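Local coordinates for polyketide synthase (PDB 3QIT), which probably releases the finished chain in curacin A biosynthesis, acting as a decarboxylating thioesterase that forms the terminal alkene, at residues Asn14-Cys19 and Asp60-Gly65; Leu36-Ala41 and Gln187-Pro192; Pro161-Ala166 and Phe181-Ala186. All blocks are in the same frame, centred on the assembly; numbering follows the deposited sequence.

Contact 1 of 3, residues Asn14-Cys19 and Asp60-Gly65; sequences NQICLC and DLFGHG
Cys17 and Asp60 make the one backbone hydrogen bond between strand residues 14-19 and the loop 60-65. Asp60 N gives its hydrogen to Cys17 O at 2.9 Å, and the bond is nearly straight (166°).

The carboxylate of Asp60 lies against the two cysteines. Asp60 OD2 comes to 3.3 Å from Cys17 CB, and Asp60 OD1 faces Cys19 SG at 4.2 Å. Its polar partners lie elsewhere. OD1 probably accepts from Gly39 N, while OD2 takes Arg66 N and a salt bridge from Arg188 NH2. This buried charge is well satisfied.

Apolar contact centres on the Phe62 ring. Phe62 has CG anti to its carbonyl carbon (chi1 -76°), and the outer end of the ring reaches the strand. Phe62 CE1 meets Asn14 CB at 3.5 Å. Phe62 CZ meets Ile16 CG1 at 3.6 Å, and both neighbours approach obliquely. A polar atom also reaches the ring: Gln15 O lies at its edge, near the plane.

The loop holds its own shape. Leu61 to His64 form a type II turn, with Gly63 at positive phi. His64 ND1 donates to Phe62 O at 3.0 Å, from above the carbonyl plane. This bond and that between NE2 and Leu36 N hold the imidazole at both nitrogens.

The sequence of this loop, DLFGHG, resembles that found after the corresponding strand in many alpha/beta hydrolases. Strand 14-21 runs between strands 5-11 and 55-59 of the main sheet, and the loop leaves the end of 55-59. Gln84 of helix 78-91 touches Ile16, and Met72 of the second subunit packs on Asn14 and Phe62.

Contact 2 of 3, residues Leu36-Ala41 and Gln187-Pro192; sequences LEQGLA and QRITQP
Arg188 lies alongside Gln38, the two side chains running in opposite directions. CG of Arg188 is anti to the backbone N (chi1 -172°) and the chain stays extended to NE, carrying the guanidinium past the amide. Arg188 CB has Gln38 OE1 at 3.6 Å and Leu40 CD2 a little farther off. Arg188 CG passes Gln38 OE1 at 3.4 Å. Arg188 CD touches that oxygen too, and Leu40 CD2 at 3.6 Å. NE turns to Glu6 in a salt bridge. At the tip, Arg188 NH1 donates to Gln38 OE1 at 2.9 Å (163°), in the carbonyl plane and on a lone pair. The amide and guanidinium planes are nearly coplanar. NH2 pairs with Asp60 OD2.

In this alpha/beta hydrolase fold, helix 179-188 belongs to the long excursion between strands 120-126 and 234-239, the usual place of a lid. The loop 36-41 follows strand 28-32 of the core sheet. A leucine in place of Arg188 would probably leave buried Asp60 and Glu6 without this salt-bridge partner and Gln38 OE1 without this donor.

Ile189 meets the amide of Gln38 from the opposite direction, Ile189 CG2 lying 3.5 Å from Gln38 OE1. Gln38 NE2 in turn probably donates to Leu185 O.

Contact 3 of 3, residues Pro161-Ala166 and Phe181-Ala186; sequences PDVATA and FSYILA
Asp162 OD1 is gripped twice, just before Val163, the residue that meets Tyr183 and Ala186. Thr165 OG1 donates to Asp162 OD1 at 2.8 Å on the syn side, 31° out of the carboxylate plane. Thr165 N donates to Asp162 OD1 at 2.9 Å, nearly along the C-O direction of the carboxylate. Asp162 is thus the N-cap of helix 163-173, and its carboxylate probably interacts well with the positive end of the helix dipole.

Across the contact the side chains meet through carbon atoms. Val163 has CG1 anti to the backbone N (chi1 175°), and this branch touches both partners. Val163 CG1 lies 3.9 Å from Tyr183 CE1, reaching the ring obliquely, with the two side chains crossing at about a right angle. Val163 CG1 is also 3.8 Å from Ala186 CB. One turn on, Ala166 CB meets Ala186 CB at 4.1 Å. With two alanines facing each other the backbones come close: Ala166 CA and Ala186 CA are 6.0 Å apart.

Helix 163-173 packs here against helix 179-188, and its Ala167 and Leu170 continue the contact with Ala186. Thr190, at the start of strand 190-193, lies against Val163 and Ala166. Phe181 touches helix 43-51.

How the contacts relate
The contacts form a chain from the core sheet outward. Contacts 1 and 2 have centres about 11 Å apart and are joined by charge: Asp60 OD2 meets Arg188 NH2 at 2.7 Å. Asp60 OD1 probably also takes Gly39 N at 2.7 Å. His64 NE2 takes the N of Leu36 at 3.0 Å. Contacts 2 and 3 share helix 179-188, with centres about 9 Å apart. Gln38 NE2 probably bonds to Leu185 O at 3.2 Å, and Leu40 CD2 packs on Ile184 CG2. Contacts 1 and 3 do not touch; their nearest atoms are about 8 Å apart. None of the segments includes the probable Ser-His-Glu triad, Ser103, His269 and Glu127.

Contact 1 of 3, residues Asn14-Cys19 and Asp60-Gly65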
loop_
_atom_site.group_PDB
_atom_site.type_symbol
_atom_site.label_atom_id
_atom_site.label_comp_id
_atom_site.label_asym_id
_atom_site.label_seq_id
_atom_site.Cartn_x
_atom_site.Cartn_y
_atom_site.Cartn_z
ATOM N N ASN B 14 11.438 -9.616 3.269
ATOM C CA ASN B 14 10.875 -10.649 2.406
ATOM C C ASN B 14 11.957 -11.133 1.455
ATOM O O ASN B 14 13.064 -10.612 1.473
ATOM C CB ASN B 14 9.723 -10.061 1.614
ATOM C CG ASN B 14 8.541 -9.733 2.487
ATOM O OD1 ASN B 14 7.865 -10.625 2.956
ATOM N ND2 ASN B 14 8.277 -8.444 2.689
ATOM N N GLN B 15 11.642 -12.136 0.646
ATOM C CA GLN B 15 12.660 -12.681 -0.277
ATOM C C GLN B 15 12.178 -12.528 -1.696
ATOM O O GLN B 15 11.051 -12.915 -2.032
ATOM C CB GLN B 15 12.898 -14.155 0.051
ATOM C CG GLN B 15 13.487 -14.367 1.454
ATOM C CD GLN B 15 14.935 -13.930 1.533
ATOM O OE1 GLN B 15 15.671 -14.045 0.561
ATOM N NE2 GLN B 15 15.353 -13.420 2.701
ATOM N N ILE B 16 13.038 -11.975 -2.545
ATOM C CA ILE B 16 12.723 -11.868 -3.974
ATOM C C ILE B 16 13.470 -12.992 -4.692
ATOM O O ILE B 16 14.678 -13.054 -4.610
ATOM C CB ILE B 16 13.228 -10.529 -4.538
ATOM C CG1 ILE B 16 12.524 -9.350 -3.841
ATOM C CG2 ILE B 16 12.977 -10.463 -6.082
ATOM C CD1 ILE B 16 13.188 -7.993 -4.149
ATOM N N CYS B 17 12.759 -13.818 -5.452
ATOM C CA CYS B 17 13.432 -14.825 -6.286
ATOM C C CYS B 17 13.773 -14.206 -7.639
ATOM O O CYS B 17 12.875 -13.694 -8.329
ATOM C CB CYS B 17 12.515 -16.033 -6.529
ATOM S SG CYS B 17 13.409 -17.321 -7.505
ATOM N N LEU B 18 15.053 -14.251 -8.031
ATOM C CA LEU B 18 15.442 -13.811 -9.375
ATOM C C LEU B 18 15.695 -15.027 -10.250
ATOM O O LEU B 18 16.603 -15.792 -9.970
ATOM C CB LEU B 18 16.738 -12.991 -9.289
ATOM C CG LEU B 18 16.708 -11.682 -8.498
ATOM C CD1 LEU B 18 18.088 -10.986 -8.608
ATOM C CD2 LEU B 18 15.624 -10.771 -8.995
ATOM N N CYS B 19 14.888 -15.223 -11.293
ATOM C CA CYS B 19 15.147 -16.306 -12.230
ATOM C C CYS B 19 16.097 -15.753 -13.268
ATOM O O CYS B 19 15.923 -14.619 -13.717
ATOM C CB CYS B 19 13.884 -16.739 -12.947
ATOM S SG CYS B 19 12.574 -17.345 -11.852
ATOM N N ASP B 60 10.444 -12.942 -9.764
ATOM C CA ASP B 60 9.069 -13.257 -9.391
ATOM C C ASP B 60 8.552 -12.046 -8.590
ATOM O O ASP B 60 9.158 -11.637 -7.583
ATOM C CB ASP B 60 9.017 -14.491 -8.470
ATOM C CG ASP B 60 9.313 -15.818 -9.181
ATOM O OD1 ASP B 60 8.921 -16.036 -10.344
ATOM O OD2 ASP B 60 9.942 -16.686 -8.533
ATOM N N LEU B 61 7.420 -11.482 -8.971
ATOM C CA LEU B 61 6.823 -10.419 -8.165
ATOM C C LEU B 61 6.402 -11.001 -6.816
ATOM O O LEU B 61 6.149 -12.215 -6.734
ATOM C CB LEU B 61 5.642 -9.793 -8.913
ATOM C CG LEU B 61 5.999 -9.070 -10.215
ATOM C CD1 LEU B 61 4.713 -8.601 -10.907
ATOM C CD2 LEU B 61 6.971 -7.890 -9.942
ATOM N N PHE B 62 6.356 -10.184 -5.757
ATOM C CA PHE B 62 5.943 -10.722 -4.441
ATOM C C PHE B 62 4.593 -11.413 -4.559
ATOM O O PHE B 62 3.727 -10.988 -5.339
ATOM C CB PHE B 62 5.861 -9.632 -3.367
ATOM C CG PHE B 62 7.217 -9.176 -2.842
ATOM C CD1 PHE B 62 8.152 -10.095 -2.366
ATOM C CD2 PHE B 62 7.519 -7.828 -2.806
ATOM C CE1 PHE B 62 9.433 -9.640 -1.878
ATOM C CE2 PHE B 62 8.754 -7.372 -2.316
ATOM C CZ PHE B 62 9.711 -8.282 -1.856
ATOM N N GLY B 63 4.447 -12.517 -3.832
ATOM C CA GLY B 63 3.249 -13.348 -3.918
ATOM C C GLY B 63 3.161 -14.282 -5.121
ATOM O O GLY B 63 2.209 -15.045 -5.230
ATOM N N HIS B 64 4.144 -14.222 -6.024
ATOM C CA HIS B 64 4.134 -15.019 -7.259
ATOM C C HIS B 64 5.350 -15.932 -7.252
ATOM O O HIS B 64 6.352 -15.641 -6.597
ATOM C CB HIS B 64 4.284 -14.112 -8.489
ATOM C CG HIS B 64 3.104 -13.216 -8.742
ATOM N ND1 HIS B 64 2.804 -12.118 -7.960
ATOM C CD2 HIS B 64 2.171 -13.249 -9.720
ATOM C CE1 HIS B 64 1.729 -11.514 -8.443
ATOM N NE2 HIS B 64 1.315 -12.189 -9.504
ATOM N N GLY B 65 5.261 -17.040 -7.973
ATOM C CA GLY B 65 6.435 -17.906 -8.208
ATOM C C GLY B 65 7.043 -18.371 -6.899
ATOM O O GLY B 65 6.332 -18.866 -6.028
#

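Contact 2 of 3, residues Leu36-Ala41 and Gln187-Pro192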
loop_
_atom_site.group_PDB
_atom_site.type_symbol
_atom_site.label_atom_id
_atom_site.label_comp_id
_atom_site.label_asym_id
_atom_site.label_seq_id
_atom_site.Cartn_x
_atom_site.Cartn_y
_atom_site.Cartn_z
ATOM N N LEU B 36 -0.435 -13.108 -11.728
ATOM C CA LEU B 36 -0.569 -14.560 -11.544
ATOM C C LEU B 36 0.522 -15.389 -12.195
ATOM O O LEU B 36 0.599 -16.584 -11.940
ATOM C CB LEU B 36 -1.952 -15.077 -11.968
ATOM C CG LEU B 36 -3.111 -14.365 -11.316
ATOM C CD1 LEU B 36 -4.387 -15.077 -11.713
ATOM C CD2 LEU B 36 -2.948 -14.305 -9.801
ATOM N N GLU B 37 1.382 -14.770 -12.999
ATOM C CA GLU B 37 2.475 -15.553 -13.628
ATOM C C GLU B 37 3.748 -15.616 -12.762
ATOM O O GLU B 37 3.657 -15.558 -11.539
ATOM C CB GLU B 37 2.727 -15.084 -15.060
ATOM C CG GLU B 37 1.502 -15.411 -15.939
ATOM C CD GLU B 37 1.759 -15.250 -17.419
ATOM O OE1 GLU B 37 2.429 -16.121 -18.021
ATOM O OE2 GLU B 37 1.262 -14.254 -17.979
ATOM N N GLN B 38 4.921 -15.799 -13.381
ATOM C CA GLN B 38 6.142 -16.045 -12.610
ATOM C C GLN B 38 7.311 -15.822 -13.546
ATOM O O GLN B 38 7.130 -15.782 -14.765
ATOM C CB GLN B 38 6.174 -17.505 -12.098
ATOM C CG GLN B 38 5.971 -18.540 -13.197
ATOM C CD GLN B 38 6.063 -19.963 -12.683
ATOM O OE1 GLN B 38 6.971 -20.310 -11.927
ATOM N NE2 GLN B 38 5.102 -20.792 -13.074
ATOM N N GLY B 39 8.499 -15.661 -12.989
ATOM C CA GLY B 39 9.675 -15.369 -13.836
ATOM C C GLY B 39 9.964 -16.448 -14.849
ATOM O O GLY B 39 10.367 -16.156 -15.985
ATOM N N LEU B 40 9.690 -17.699 -14.472
ATOM C CA LEU B 40 9.888 -18.834 -15.368
ATOM C C LEU B 40 9.041 -18.752 -16.646
ATOM O O LEU B 40 9.426 -19.321 -17.645
ATOM C CB LEU B 40 9.649 -20.154 -14.624
ATOM C CG LEU B 40 9.682 -21.464 -15.405
ATOM C CD1 LEU B 40 11.042 -21.733 -16.004
ATOM C CD2 LEU B 40 9.253 -22.610 -14.534
ATOM N N ALA B 41 7.952 -17.973 -16.638
ATOM C CA ALA B 41 7.100 -17.850 -17.826
ATOM C C ALA B 41 7.849 -17.214 -19.007
ATOM O O ALA B 41 7.395 -17.298 -20.139
ATOM C CB ALA B 41 5.800 -17.028 -17.491
ATOM N N GLN B 187 4.841 -27.368 -12.081
ATOM C CA GLN B 187 5.850 -27.919 -11.187
ATOM C C GLN B 187 6.409 -26.871 -10.241
ATOM O O GLN B 187 6.530 -27.111 -9.040
ATOM C CB GLN B 187 6.976 -28.490 -12.090
ATOM C CG GLN B 187 8.212 -29.108 -11.467
ATOM C CD GLN B 187 9.138 -29.704 -12.569
ATOM O OE1 GLN B 187 9.726 -28.973 -13.364
ATOM N NE2 GLN B 187 9.247 -31.022 -12.609
ATOM N N ARG B 188 6.674 -25.681 -10.767
ATOM C CA ARG B 188 7.285 -24.639 -9.966
ATOM C C ARG B 188 6.310 -24.000 -8.962
ATOM O O ARG B 188 6.711 -23.574 -7.880
ATOM C CB ARG B 188 7.926 -23.576 -10.866
ATOM C CG ARG B 188 8.756 -22.568 -10.094
ATOM C CD ARG B 188 9.761 -21.883 -10.997
ATOM N NE ARG B 188 10.606 -20.950 -10.245
ATOM C CZ ARG B 188 10.362 -19.648 -10.062
ATOM N NH1 ARG B 188 9.264 -19.093 -10.554
ATOM N NH2 ARG B 188 11.232 -18.902 -9.369
ATOM N N ILE B 189 5.034 -23.953 -9.334
ATOM C CA ILE B 189 4.049 -23.207 -8.547
ATOM C C ILE B 189 2.934 -24.063 -7.980
ATOM O O ILE B 189 1.828 -23.584 -7.781
ATOM C CB ILE B 189 3.473 -21.994 -9.304
ATOM C CG1 ILE B 189 2.850 -22.390 -10.665
ATOM C CG2 ILE B 189 4.573 -20.889 -9.419
ATOM C CD1 ILE B 189 1.927 -21.266 -11.236
ATOM N N THR B 190 3.248 -25.317 -7.677
ATOM C CA THR B 190 2.306 -26.145 -6.900
ATOM C C THR B 190 2.983 -26.701 -5.649
ATOM O O THR B 190 4.223 -26.819 -5.597
ATOM C CB THR B 190 1.703 -27.287 -7.717
ATOM O OG1 THR B 190 2.745 -28.000 -8.407
ATOM C CG2 THR B 190 0.696 -26.738 -8.729
ATOM N N GLN B 191 2.165 -27.079 -4.665
ATOM C CA GLN B 191 2.670 -27.649 -3.424
ATOM C C GLN B 191 1.582 -28.547 -2.859
ATOM O O GLN B 191 0.383 -28.291 -3.110
ATOM C CB GLN B 191 3.038 -26.545 -2.420
ATOM C CG GLN B 191 1.807 -25.813 -1.847
ATOM C CD GLN B 191 2.127 -24.595 -0.982
ATOM O OE1 GLN B 191 1.219 -23.995 -0.419
ATOM N NE2 GLN B 191 3.397 -24.209 -0.908
ATOM N N PRO B 192 1.978 -29.587 -2.100
ATOM C CA PRO B 192 0.973 -30.477 -1.496
ATOM C C PRO B 192 0.059 -29.734 -0.514
ATOM O O PRO B 192 0.521 -28.856 0.238
ATOM C CB PRO B 192 1.814 -31.520 -0.749
ATOM C CG PRO B 192 3.193 -31.469 -1.397
ATOM C CD PRO B 192 3.362 -30.011 -1.794
#

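Contact 3 of 3, residues Pro161-Ala166 and Phe181-Ala186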
loop_
_atom_site.group_PDB
_atom_site.type_symbol
_atom_site.label_atom_id
_atom_site.label_comp_id
_atom_site.label_asym_id
_atom_site.label_seq_id
_atom_site.Cartn_x
_atom_site.Cartn_y
_atom_site.Cartn_z
ATOM N N PRO B 161 -5.941 -32.797 -8.002
ATOM C CA PRO B 161 -5.487 -34.137 -7.625
ATOM C C PRO B 161 -3.997 -34.377 -7.885
ATOM O O PRO B 161 -3.396 -35.220 -7.212
ATOM C CB PRO B 161 -6.339 -35.060 -8.500
ATOM C CG PRO B 161 -6.844 -34.234 -9.600
ATOM C CD PRO B 161 -6.995 -32.840 -9.035
ATOM N N ASP B 162 -3.423 -33.661 -8.857
ATOM C CA ASP B 162 -2.008 -33.815 -9.236
ATOM C C ASP B 162 -1.482 -32.623 -10.041
ATOM O O ASP B 162 -2.247 -31.738 -10.435
ATOM C CB ASP B 162 -1.774 -35.130 -10.014
ATOM C CG ASP B 162 -2.699 -35.292 -11.208
ATOM O OD1 ASP B 162 -3.048 -34.290 -11.856
ATOM O OD2 ASP B 162 -3.087 -36.441 -11.507
ATOM N N VAL B 163 -0.170 -32.600 -10.281
ATOM C CA VAL B 163 0.446 -31.475 -10.981
ATOM C C VAL B 163 -0.013 -31.445 -12.435
ATOM O O VAL B 163 -0.191 -30.369 -12.993
ATOM C CB VAL B 163 2.012 -31.508 -10.877
ATOM C CG1 VAL B 163 2.648 -30.387 -11.721
ATOM C CG2 VAL B 163 2.425 -31.363 -9.436
ATOM N N ALA B 164 -0.236 -32.621 -13.031
ATOM C CA ALA B 164 -0.711 -32.709 -14.422
ATOM C C ALA B 164 -2.036 -31.944 -14.613
ATOM O O ALA B 164 -2.257 -31.336 -15.651
ATOM C CB ALA B 164 -0.902 -34.165 -14.826
ATOM N N THR B 165 -2.907 -32.007 -13.614
ATOM C CA THR B 165 -4.193 -31.293 -13.662
ATOM C C THR B 165 -3.978 -29.773 -13.604
ATOM O O THR B 165 -4.614 -29.027 -14.346
ATOM C CB THR B 165 -5.144 -31.799 -12.566
ATOM O OG1 THR B 165 -5.399 -33.199 -12.778
ATOM C CG2 THR B 165 -6.466 -31.026 -12.588
ATOM N N ALA B 166 -3.020 -29.328 -12.778
ATOM C CA ALA B 166 -2.686 -27.910 -12.701
ATOM C C ALA B 166 -2.102 -27.477 -14.023
ATOM O O ALA B 166 -2.432 -26.395 -14.529
ATOM C CB ALA B 166 -1.675 -27.634 -11.575
ATOM N N PHE B 181 6.089 -27.371 -21.369
ATOM C CA PHE B 181 6.310 -26.089 -20.710
ATOM C C PHE B 181 5.195 -25.871 -19.690
ATOM O O PHE B 181 5.455 -25.401 -18.588
ATOM C CB PHE B 181 6.394 -24.940 -21.725
ATOM C CG PHE B 181 6.919 -23.631 -21.151
ATOM C CD1 PHE B 181 7.779 -23.608 -20.047
ATOM C CD2 PHE B 181 6.576 -22.431 -21.744
ATOM C CE1 PHE B 181 8.255 -22.390 -19.518
ATOM C CE2 PHE B 181 7.054 -21.213 -21.245
ATOM C CZ PHE B 181 7.880 -21.198 -20.122
ATOM N N SER B 182 3.975 -26.280 -20.034
ATOM C CA SER B 182 2.864 -26.175 -19.074
ATOM C C SER B 182 3.195 -26.965 -17.799
ATOM O O SER B 182 2.936 -26.525 -16.656
ATOM C CB SER B 182 1.532 -26.618 -19.708
ATOM O OG SER B 182 1.447 -28.025 -19.797
ATOM N N TYR B 183 3.795 -28.121 -17.975
ATOM C CA TYR B 183 4.200 -28.936 -16.842
ATOM C C TYR B 183 5.316 -28.292 -16.018
ATOM O O TYR B 183 5.234 -28.235 -14.806
ATOM C CB TYR B 183 4.622 -30.328 -17.319
ATOM C CG TYR B 183 4.849 -31.237 -16.152
ATOM C CD1 TYR B 183 3.783 -31.961 -15.592
ATOM C CD2 TYR B 183 6.097 -31.309 -15.546
ATOM C CE1 TYR B 183 3.983 -32.782 -14.486
ATOM C CE2 TYR B 183 6.313 -32.119 -14.447
ATOM C CZ TYR B 183 5.261 -32.848 -13.922
ATOM O OH TYR B 183 5.500 -33.645 -12.835
ATOM N N ILE B 184 6.356 -27.805 -16.685
ATOM C CA ILE B 184 7.450 -27.097 -16.033
ATOM C C ILE B 184 6.942 -25.904 -15.150
ATOM O O ILE B 184 7.387 -25.704 -13.991
ATOM C CB ILE B 184 8.468 -26.678 -17.145
ATOM C CG1 ILE B 184 9.280 -27.927 -17.553
ATOM C CG2 ILE B 184 9.361 -25.527 -16.707
ATOM C CD1 ILE B 184 10.010 -27.803 -18.886
ATOM N N LEU B 185 6.004 -25.147 -15.692
ATOM C CA LEU B 185 5.418 -23.993 -14.975
ATOM C C LEU B 185 4.635 -24.458 -13.742
ATOM O O LEU B 185 4.864 -23.974 -12.649
ATOM C CB LEU B 185 4.510 -23.224 -15.910
ATOM C CG LEU B 185 5.265 -22.440 -16.993
ATOM C CD1 LEU B 185 4.279 -22.026 -18.093
ATOM C CD2 LEU B 185 5.943 -21.241 -16.394
ATOM N N ALA B 186 3.779 -25.466 -13.927
ATOM C CA ALA B 186 2.959 -25.987 -12.809
ATOM C C ALA B 186 3.810 -26.603 -11.694
ATOM O O ALA B 186 3.507 -26.439 -10.517
ATOM C CB ALA B 186 1.925 -27.007 -13.327
#